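Long-range contacts in putative Acetyltransferase (Lactobacillus plantarum WCFS1, PDB 3EFA), which is probably an N-acetyltransferase of the GNAT family, expected to transfer an acetyl group from acetyl-CoA to a substrate that remains unidentified: residues 47-52 and 62-67; 58-63 and 90-95. All blocks are in the same frame, centred on the assembly; numbering follows the deposited sequence.

Overall arrangement
Following the chain from its N terminus, strand 5-9 and helix 12-29 come before strand 48-52, where contact 1 begins. The chain then turns into strand 57-66 and runs back beside strand 48-52, so contact 1 (47-52 with 62-67) closes a short beta hairpin. Contact 2 (58-63 with 90-95) starts on the strand where contact 1 ends. It closes a longer loop, through strand 71-79, and brings helix 88-102 back over the sheet. The spans overlap on strand 57-66, neither enclosing the other, and the two contacts share Leu-62 and Arg-63. Their centres lie about 8 Å apart, and together they join the antiparallel half of the GNAT sheet to a helix on one of its faces.

Contact 1: residues 47-52 and 62-67; sequences EYAVLY and LRLEPQ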
loop_
_atom_site.group_PDB
_atom_site.type_symbol
_atom_site.label_atom_id
_atom_site.label_comp_id
_atom_site.label_asym_id
_atom_site.label_seq_id
_atom_site.Cartn_x
_atom_site.Cartn_y
_atom_site.Cartn_z
ATOM N N GLU A 47 -17.423 -4.839 -13.734
ATOM C CA GLU A 47 -17.391 -6.281 -14.009
ATOM C C GLU A 47 -17.197 -7.129 -12.755
ATOM O O GLU A 47 -16.399 -6.785 -11.886
ATOM C CB GLU A 47 -16.309 -6.600 -15.042
ATOM C CG GLU A 47 -16.625 -5.998 -16.411
ATOM C CD GLU A 47 -15.594 -6.319 -17.476
ATOM O OE1 GLU A 47 -14.389 -6.004 -17.286
ATOM O OE2 GLU A 47 -16.001 -6.866 -18.521
ATOM N N TYR A 48 -17.918 -8.246 -12.664
ATOM C CA TYR A 48 -17.780 -9.134 -11.501
ATOM C C TYR A 48 -17.397 -10.545 -11.941
ATOM O O TYR A 48 -17.725 -10.961 -13.043
ATOM C CB TYR A 48 -19.077 -9.144 -10.665
ATOM C CG TYR A 48 -19.548 -7.750 -10.282
ATOM C CD1 TYR A 48 -19.251 -7.212 -9.029
ATOM C CD2 TYR A 48 -20.263 -6.953 -11.187
ATOM C CE1 TYR A 48 -19.666 -5.927 -8.677
ATOM C CE2 TYR A 48 -20.674 -5.659 -10.844
ATOM C CZ TYR A 48 -20.373 -5.150 -9.580
ATOM O OH TYR A 48 -20.768 -3.870 -9.211
ATOM N N ALA A 49 -16.672 -11.265 -11.086
ATOM C CA ALA A 49 -16.347 -12.669 -11.333
ATOM C C ALA A 49 -17.241 -13.562 -10.471
ATOM O O ALA A 49 -17.255 -13.409 -9.250
ATOM C CB ALA A 49 -14.844 -12.954 -11.039
ATOM N N VAL A 50 -17.973 -14.490 -11.101
ATOM C CA VAL A 50 -18.866 -15.400 -10.373
ATOM C C VAL A 50 -18.667 -16.876 -10.754
ATOM O O VAL A 50 -18.646 -17.214 -11.948
ATOM C CB VAL A 50 -20.376 -15.004 -10.573
ATOM C CG1 VAL A 50 -21.313 -15.938 -9.795
ATOM C CG2 VAL A 50 -20.624 -13.565 -10.179
ATOM N N LEU A 51 -18.529 -17.746 -9.745
ATOM C CA LEU A 51 -18.450 -19.205 -9.957
ATOM C C LEU A 51 -19.795 -19.905 -9.680
ATOM O O LEU A 51 -20.366 -19.783 -8.593
ATOM C CB LEU A 51 -17.315 -19.836 -9.119
ATOM C CG LEU A 51 -16.906 -21.311 -9.375
ATOM C CD1 LEU A 51 -15.426 -21.601 -9.036
ATOM C CD2 LEU A 51 -17.836 -22.355 -8.682
ATOM N N TYR A 52 -20.292 -20.634 -10.676
ATOM C CA TYR A 52 -21.589 -21.332 -10.606
ATOM C C TYR A 52 -21.421 -22.869 -10.587
ATOM O O TYR A 52 -20.678 -23.437 -11.408
ATOM C CB TYR A 52 -22.438 -20.978 -11.833
ATOM C CG TYR A 52 -22.787 -19.509 -12.021
ATOM C CD1 TYR A 52 -24.033 -19.013 -11.627
ATOM C CD2 TYR A 52 -21.889 -18.621 -12.629
ATOM C CE1 TYR A 52 -24.368 -17.670 -11.807
ATOM C CE2 TYR A 52 -22.217 -17.271 -12.819
ATOM C CZ TYR A 52 -23.464 -16.804 -12.407
ATOM O OH TYR A 52 -23.809 -15.471 -12.589
ATOM N N LEU A 62 -16.065 -12.370 -6.695
ATOM C CA LEU A 62 -15.185 -11.232 -6.407
ATOM C C LEU A 62 -15.437 -10.068 -7.392
ATOM O O LEU A 62 -15.994 -10.270 -8.477
ATOM C CB LEU A 62 -13.704 -11.658 -6.389
ATOM C CG LEU A 62 -13.001 -12.159 -7.662
ATOM C CD1 LEU A 62 -12.602 -11.011 -8.595
ATOM C CD2 LEU A 62 -11.773 -12.990 -7.291
ATOM N N ARG A 63 -15.041 -8.858 -7.004
ATOM C CA ARG A 63 -15.246 -7.675 -7.839
ATOM C C ARG A 63 -13.939 -7.244 -8.522
ATOM O O ARG A 63 -12.885 -7.121 -7.874
ATOM C CB ARG A 63 -15.839 -6.514 -7.010
ATOM C CG ARG A 63 -16.181 -5.232 -7.833
ATOM C CD ARG A 63 -16.983 -4.181 -7.033
ATOM N NE ARG A 63 -16.145 -3.396 -6.113
ATOM C CZ ARG A 63 -16.568 -2.360 -5.384
ATOM N NH1 ARG A 63 -17.841 -1.953 -5.454
ATOM N NH2 ARG A 63 -15.709 -1.719 -4.585
ATOM N N LEU A 64 -14.001 -7.007 -9.829
ATOM C CA LEU A 64 -12.805 -6.561 -10.549
ATOM C C LEU A 64 -12.623 -5.034 -10.451
ATOM O O LEU A 64 -13.501 -4.273 -10.866
ATOM C CB LEU A 64 -12.832 -7.070 -12.001
ATOM C CG LEU A 64 -12.830 -8.615 -11.997
ATOM C CD1 LEU A 64 -13.781 -9.236 -12.995
ATOM C CD2 LEU A 64 -11.410 -9.204 -12.139
ATOM N N GLU A 65 -11.496 -4.614 -9.861
ATOM C CA GLU A 65 -11.187 -3.201 -9.613
ATOM C C GLU A 65 -9.803 -2.791 -10.173
ATOM O O GLU A 65 -8.824 -2.658 -9.421
ATOM C CB GLU A 65 -11.261 -2.876 -8.107
ATOM C CG GLU A 65 -12.531 -3.367 -7.396
ATOM C CD GLU A 65 -12.551 -3.081 -5.886
ATOM O OE1 GLU A 65 -11.678 -2.324 -5.389
ATOM O OE2 GLU A 65 -13.442 -3.622 -5.190
ATOM N N PRO A 66 -9.729 -2.550 -11.492
ATOM C CA PRO A 66 -8.464 -2.117 -12.124
ATOM C C PRO A 66 -7.912 -0.833 -11.491
ATOM O O PRO A 66 -8.695 0.081 -11.201
ATOM C CB PRO A 66 -8.851 -1.794 -13.571
ATOM C CG PRO A 66 -10.343 -2.056 -13.706
ATOM C CD PRO A 66 -10.916 -2.401 -12.362
ATOM N N GLN A 67 -6.595 -0.772 -11.293
ATOM C CA GLN A 67 -5.925 0.423 -10.787
ATOM C C GLN A 67 -4.937 0.942 -11.846
ATOM O O GLN A 67 -4.795 0.339 -12.906
ATOM C CB GLN A 67 -5.185 0.104 -9.480
ATOM C CG GLN A 67 -6.026 -0.639 -8.448
ATOM C CD GLN A 67 -7.072 0.254 -7.797
ATOM O OE1 GLN A 67 -6.763 1.382 -7.392
ATOM N NE2 GLN A 67 -8.326 -0.241 -7.704
HETATM O O HOH W 1 -14.555 -3.654 -13.360
#
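Leu-62 and Ala-49 form an antiparallel hydrogen-bonded pair: Ala-49 N gives to Leu-62 O at 2.9 Å, and Leu-62 N returns a bond to Ala-49 O at 3.0 Å. On the face covered by helix 88-102, the small methyl of Ala-49 leaves room for Leu-62, whose CD1 lies 3.8 Å from Ala-49 CB. Arg-63, on the other face, is paired with Tyr-48 without backbone bonds. Its CG stands anti to the backbone N (chi1 -176°), which lays the aliphatic chain alongside the ring, Arg-63 CD 3.6 Å from Tyr-48 CE1. A bend at chi3 then turns the guanidinium so that Arg-63 NE (2.9 Å) and NH2 (3.0 Å) both grip Glu-65 OE2 from one side of the carboxylate plane. NH1 of Arg-63 forms salt bridges with Asp-39 and Asp-42; a leucine here would probably cost the two aspartates and Glu-65 their salt bridges to this guanidinium. Asp-42 also bonds to Tyr-48 OH, so the ring is fixed at its hydroxyl as well as by the obliquely placed arginine chain. Leu-64 closes the pairing through its N to Glu-47 O at 3.2 Å, while a water bridges Leu-64 O and Glu-47 N. Beyond it, Gln-67 NE2 bonds to Glu-65 O from above the carbonyl plane. The hairpin thus divides its chemistry between faces: aliphatic packing beneath the helix, and on the other a buried arginine whose charge is probably balanced by several carboxylates.

Contact 2: residues 58-63 and 90-95; sequences PITTLR and RQLLTA
Thr-60 directs its methyl at Leu-92: CG2 of Thr-60 lies 3.9 Å from Leu-92 CD2 and 4.2 Å from Leu-92 CB, the threonine and leucine chains lying alongside one another, each running toward the other's backbone. Threonine suits this place because its two branches do different work. CG2 sits between the backbone N and the carbonyl carbon, facing the helix, while OG1, anti to N (chi1 -168°), is hydrogen-bonded within the sheet to Thr-79 and to Cys-78 O. At Thr-61 it is the backbone that meets the helix, since the side chain points away and its OG1 bonds to Ala-49 O. Leu-92 CD2 therefore comes down on the strand itself, 3.6 Å from Thr-61 CA. This is the GNAT fold's helix-on-sheet layer. Helix 88-102 lies in the crossover between the parallel strands 71-79 and 107-113, and the R-X-X-G-X-G signature leading into it probably cradles the pyrophosphate of acetyl-CoA, as in relatives. The axes of strand 58-63 and helix 90-95 come within 8.7 Å and run at 41° to one another. Leu-62 points back toward the helix and packs with its CD2 between two successive leucines, 4.2 Å from Leu-92 CG and 4.4 Å from Leu-93 CD1. Branched aliphatic chains suit this buried seam, where Phe-74 of the adjoining strand 71-79 touches both Leu-62 and Leu-93.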
loop_
_atom_site.group_PDB
_atom_site.type_symbol
_atom_site.label_atom_id
_atom_site.label_comp_id
_atom_site.label_asym_id
_atom_site.label_seq_id
_atom_site.Cartn_x
_atom_site.Cartn_y
_atom_site.Cartn_z
ATOM N N PRO A 58 -25.094 -19.698 -8.040
ATOM C CA PRO A 58 -23.790 -19.052 -7.827
ATOM C C PRO A 58 -23.309 -19.330 -6.402
ATOM O O PRO A 58 -24.150 -19.312 -5.503
ATOM C CB PRO A 58 -24.101 -17.563 -8.010
ATOM C CG PRO A 58 -25.549 -17.412 -7.669
ATOM C CD PRO A 58 -26.221 -18.748 -7.964
ATOM N N ILE A 59 -22.015 -19.587 -6.196
ATOM C CA ILE A 59 -21.515 -19.920 -4.849
ATOM C C ILE A 59 -20.341 -19.077 -4.315
ATOM O O ILE A 59 -20.125 -19.000 -3.097
ATOM C CB ILE A 59 -21.165 -21.430 -4.693
ATOM C CG1 ILE A 59 -19.985 -21.817 -5.584
ATOM C CG2 ILE A 59 -22.380 -22.313 -4.966
ATOM C CD1 ILE A 59 -19.332 -23.145 -5.179
ATOM N N THR A 60 -19.577 -18.454 -5.204
ATOM C CA THR A 60 -18.496 -17.587 -4.757
ATOM C C THR A 60 -18.284 -16.455 -5.777
ATOM O O THR A 60 -18.620 -16.618 -6.960
ATOM C CB THR A 60 -17.195 -18.412 -4.442
ATOM O OG1 THR A 60 -16.243 -17.593 -3.751
ATOM C CG2 THR A 60 -16.570 -18.993 -5.720
ATOM N N THR A 61 -17.777 -15.308 -5.311
ATOM C CA THR A 61 -17.665 -14.110 -6.155
ATOM C C THR A 61 -16.530 -13.168 -5.743
ATOM O O THR A 61 -16.091 -13.164 -4.595
ATOM C CB THR A 61 -19.002 -13.281 -6.173
ATOM O OG1 THR A 61 -18.881 -12.177 -7.080
ATOM C CG2 THR A 61 -19.318 -12.726 -4.790
ATOM N N LEU A 62 -16.065 -12.370 -6.695
ATOM C CA LEU A 62 -15.185 -11.232 -6.407
ATOM C C LEU A 62 -15.437 -10.068 -7.392
ATOM O O LEU A 62 -15.994 -10.270 -8.477
ATOM C CB LEU A 62 -13.704 -11.658 -6.389
ATOM C CG LEU A 62 -13.001 -12.159 -7.662
ATOM C CD1 LEU A 62 -12.602 -11.011 -8.595
ATOM C CD2 LEU A 62 -11.773 -12.990 -7.291
ATOM N N ARG A 63 -15.041 -8.858 -7.004
ATOM C CA ARG A 63 -15.246 -7.675 -7.839
ATOM C C ARG A 63 -13.939 -7.244 -8.522
ATOM O O ARG A 63 -12.885 -7.121 -7.874
ATOM C CB ARG A 63 -15.839 -6.514 -7.010
ATOM C CG ARG A 63 -16.181 -5.232 -7.833
ATOM C CD ARG A 63 -16.983 -4.181 -7.033
ATOM N NE ARG A 63 -16.145 -3.396 -6.113
ATOM C CZ ARG A 63 -16.568 -2.360 -5.384
ATOM N NH1 ARG A 63 -17.841 -1.953 -5.454
ATOM N NH2 ARG A 63 -15.709 -1.719 -4.585
ATOM N N ARG A 90 -10.502 -20.178 -3.863
ATOM C CA ARG A 90 -9.142 -20.303 -4.385
ATOM C C ARG A 90 -9.143 -20.583 -5.887
ATOM O O ARG A 90 -8.314 -20.042 -6.629
ATOM C CB ARG A 90 -8.383 -21.401 -3.616
ATOM C CG ARG A 90 -6.862 -21.311 -3.690
ATOM C CD ARG A 90 -6.166 -22.229 -2.665
ATOM N NE ARG A 90 -6.726 -23.576 -2.678
ATOM C CZ ARG A 90 -7.276 -24.178 -1.625
ATOM N NH1 ARG A 90 -7.306 -23.566 -0.446
ATOM N NH2 ARG A 90 -7.781 -25.403 -1.751
ATOM N N GLN A 91 -10.084 -21.432 -6.320
ATOM C CA GLN A 91 -10.304 -21.737 -7.732
ATOM C C GLN A 91 -10.705 -20.481 -8.528
ATOM O O GLN A 91 -10.185 -20.233 -9.624
ATOM C CB GLN A 91 -11.397 -22.803 -7.867
ATOM C CG GLN A 91 -11.427 -23.556 -9.196
ATOM C CD GLN A 91 -10.873 -24.978 -9.089
ATOM O OE1 GLN A 91 -10.689 -25.502 -7.987
ATOM N NE2 GLN A 91 -10.613 -25.608 -10.236
ATOM N N LEU A 92 -11.628 -19.693 -7.980
ATOM C CA LEU A 92 -12.056 -18.442 -8.613
ATOM C C LEU A 92 -10.885 -17.469 -8.797
ATOM O O LEU A 92 -10.688 -16.908 -9.889
ATOM C CB LEU A 92 -13.179 -17.767 -7.805
ATOM C CG LEU A 92 -13.801 -16.497 -8.431
ATOM C CD1 LEU A 92 -14.238 -16.716 -9.892
ATOM C CD2 LEU A 92 -14.967 -15.946 -7.616
ATOM N N LEU A 93 -10.108 -17.282 -7.728
ATOM C CA LEU A 93 -8.985 -16.359 -7.755
ATOM C C LEU A 93 -7.928 -16.762 -8.783
ATOM O O LEU A 93 -7.439 -15.915 -9.548
ATOM C CB LEU A 93 -8.356 -16.231 -6.367
ATOM C CG LEU A 93 -7.130 -15.314 -6.271
ATOM C CD1 LEU A 93 -7.496 -13.856 -6.621
ATOM C CD2 LEU A 93 -6.467 -15.407 -4.878
ATOM N N THR A 94 -7.578 -18.048 -8.800
ATOM C CA THR A 94 -6.647 -18.576 -9.809
ATOM C C THR A 94 -7.150 -18.273 -11.228
ATOM O O THR A 94 -6.364 -17.920 -12.105
ATOM C CB THR A 94 -6.406 -20.104 -9.647
ATOM O OG1 THR A 94 -5.795 -20.372 -8.378
ATOM C CG2 THR A 94 -5.501 -20.647 -10.756
ATOM N N ALA A 95 -8.462 -18.377 -11.452
ATOM C CA ALA A 95 -9.006 -17.998 -12.764
ATOM C C ALA A 95 -9.002 -16.479 -13.030
ATOM O O ALA A 95 -8.746 -16.041 -14.149
ATOM C CB ALA A 95 -10.396 -18.603 -12.986
#